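PDB 2ZQK: putative translocated intimin receptor protein (Translocated intimin receptor Tir) from Escherichia coli, which acts, once inserted in the host cell membrane, as the receptor for bacterial intimin and triggers actin pedestal formation, this fragment being its extracellular intimin-binding domain. Local coordinates for residues A11-L16 with E53-A58. Numbering follows the deposited sequence.
Sequences ATRDQL and EQAKAA
T12 sets its short branched side chain against A55 and A58, and following it outward shows how the two helices meet. Its CB lies 4.0 Å from A58 CB. At the branch, OG1 passes beside that same methyl and makes its hydrogen bond within its own helix, to the carbonyl O of T8; a threonine can thus sit at the interface with its hydroxyl satisfied locally. Chi1, measured to OG1, is -67°, which puts CG2 anti to the backbone N and carries it to the partner helix, 3.7 Å from A55 CA; it touches the A58 methyl as well. Alanine suits position 55 because its small side chain permits close approach: the CA atoms of R13 and A55 are 5.0 Å apart. A55 CB packs 3.9 Å from CB of R13, whose chain, bent at chi2 and chi3, brings NE beside the same methyl; the guanidinium has weak, long ion pairs with E9 and E52. One turn after T12, L16 crosses the Q54 side chain obliquely, its CD1 3.5 Å from Q54 CB and both methyls beside Q54 CD. D14 and Q15 pack against D14 of the second Tir subunit. The short axes come within 8.4 Å with their N-to-C directions 144° apart, so helices 7-21 and 45-67 run roughly antiparallel, as the helical hairpin of the intimin-binding domain.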
loop_
_atom_site.group_PDB
_atom_site.type_symbol
_atom_site.label_atom_id
_atom_site.label_comp_id
_atom_site.label_asym_id
_atom_site.label_seq_id
_atom_site.Cartn_x
_atom_site.Cartn_y
_atom_site.Cartn_z
ATOM N N ALA B 11 -36.375 -4.792 -8.342
ATOM C CA ALA B 11 -35.301 -5.736 -8.635
ATOM C C ALA B 11 -34.300 -5.053 -9.541
ATOM O O ALA B 11 -33.101 -5.061 -9.262
ATOM C CB ALA B 11 -35.847 -6.977 -9.319
ATOM N N THR B 12 -34.798 -4.466 -10.630
ATOM C CA THR B 12 -33.951 -3.757 -11.579
ATOM C C THR B 12 -33.103 -2.715 -10.849
ATOM O O THR B 12 -31.869 -2.727 -10.946
ATOM C CB THR B 12 -34.789 -3.053 -12.656
ATOM O OG1 THR B 12 -35.437 -4.033 -13.471
ATOM C CG2 THR B 12 -33.911 -2.188 -13.542
ATOM N N ARG B 13 -33.759 -1.817 -10.116
ATOM C CA ARG B 13 -33.049 -0.785 -9.362
ATOM C C ARG B 13 -31.892 -1.357 -8.547
ATOM O O ARG B 13 -30.804 -0.783 -8.526
ATOM C CB ARG B 13 -34.006 -0.070 -8.425
ATOM C CG ARG B 13 -33.319 0.772 -7.368
ATOM C CD ARG B 13 -33.698 2.222 -7.539
ATOM N NE ARG B 13 -35.113 2.338 -7.870
ATOM C CZ ARG B 13 -36.100 1.957 -7.067
ATOM N NH1 ARG B 13 -35.827 1.444 -5.874
ATOM N NH2 ARG B 13 -37.357 2.063 -7.470
ATOM N N ASP B 14 -32.134 -2.479 -7.866
ATOM C CA ASP B 14 -31.095 -3.121 -7.061
ATOM C C ASP B 14 -29.946 -3.538 -7.948
ATOM O O ASP B 14 -28.794 -3.244 -7.665
ATOM C CB ASP B 14 -31.615 -4.376 -6.349
ATOM C CG ASP B 14 -32.526 -4.064 -5.171
ATOM O OD1 ASP B 14 -32.315 -3.034 -4.487
ATOM O OD2 ASP B 14 -33.445 -4.876 -4.918
ATOM N N GLN B 15 -30.278 -4.225 -9.027
ATOM C CA GLN B 15 -29.283 -4.709 -9.963
ATOM C C GLN B 15 -28.437 -3.596 -10.572
ATOM O O GLN B 15 -27.205 -3.668 -10.569
ATOM C CB GLN B 15 -29.968 -5.484 -11.067
ATOM C CG GLN B 15 -29.025 -6.062 -12.072
ATOM C CD GLN B 15 -29.705 -6.260 -13.399
ATOM O OE1 GLN B 15 -30.726 -6.953 -13.491
ATOM N NE2 GLN B 15 -29.156 -5.641 -14.442
ATOM N N LEU B 16 -29.091 -2.567 -11.096
ATOM C CA LEU B 16 -28.363 -1.454 -11.694
ATOM C C LEU B 16 -27.525 -0.713 -10.661
ATOM O O LEU B 16 -26.408 -0.275 -10.958
ATOM C CB LEU B 16 -29.327 -0.492 -12.376
ATOM C CG LEU B 16 -29.945 -1.056 -13.664
ATOM C CD1 LEU B 16 -31.234 -0.316 -13.985
ATOM C CD2 LEU B 16 -28.948 -0.948 -14.818
ATOM N N GLU B 53 -34.708 6.038 -13.695
ATOM C CA GLU B 53 -35.499 5.992 -14.919
ATOM C C GLU B 53 -35.522 4.589 -15.473
ATOM O O GLU B 53 -36.589 4.068 -15.784
ATOM C CB GLU B 53 -34.923 6.940 -15.971
ATOM C CG GLU B 53 -35.017 8.385 -15.561
ATOM C CD GLU B 53 -36.415 8.728 -15.127
ATOM O OE1 GLU B 53 -37.312 8.781 -15.995
ATOM O OE2 GLU B 53 -36.618 8.919 -13.909
ATOM N N GLN B 54 -34.338 3.989 -15.606
ATOM C CA GLN B 54 -34.200 2.623 -16.110
ATOM C C GLN B 54 -35.101 1.692 -15.303
ATOM O O GLN B 54 -35.854 0.893 -15.869
ATOM C CB GLN B 54 -32.750 2.157 -15.990
ATOM C CG GLN B 54 -31.824 2.668 -17.073
ATOM C CD GLN B 54 -30.401 2.164 -16.900
ATOM O OE1 GLN B 54 -29.640 2.668 -16.064
ATOM N NE2 GLN B 54 -30.039 1.153 -17.684
ATOM N N ALA B 55 -35.010 1.796 -13.978
ATOM C CA ALA B 55 -35.840 0.990 -13.099
ATOM C C ALA B 55 -37.322 1.151 -13.494
ATOM O O ALA B 55 -38.056 0.171 -13.606
ATOM C CB ALA B 55 -35.627 1.421 -11.659
ATOM N N LYS B 56 -37.753 2.389 -13.721
ATOM C CA LYS B 56 -39.135 2.649 -14.104
ATOM C C LYS B 56 -39.500 2.108 -15.476
ATOM O O LYS B 56 -40.635 1.694 -15.692
ATOM C CB LYS B 56 -39.438 4.151 -14.105
ATOM C CG LYS B 56 -39.315 4.858 -12.774
ATOM C CD LYS B 56 -40.220 6.083 -12.762
ATOM C CE LYS B 56 -39.788 7.106 -11.729
ATOM N NZ LYS B 56 -38.614 7.892 -12.213
ATOM N N ALA B 57 -38.558 2.137 -16.413
ATOM C CA ALA B 57 -38.830 1.647 -17.764
ATOM C C ALA B 57 -39.037 0.144 -17.721
ATOM O O ALA B 57 -39.878 -0.394 -18.442
ATOM C CB ALA B 57 -37.683 1.995 -18.708
ATOM N N ALA B 58 -38.261 -0.522 -16.868
ATOM C CA ALA B 58 -38.360 -1.963 -16.696
ATOM C C ALA B 58 -39.751 -2.250 -16.159
ATOM O O ALA B 58 -40.395 -3.216 -16.571
ATOM C CB ALA B 58 -37.318 -2.439 -15.706
#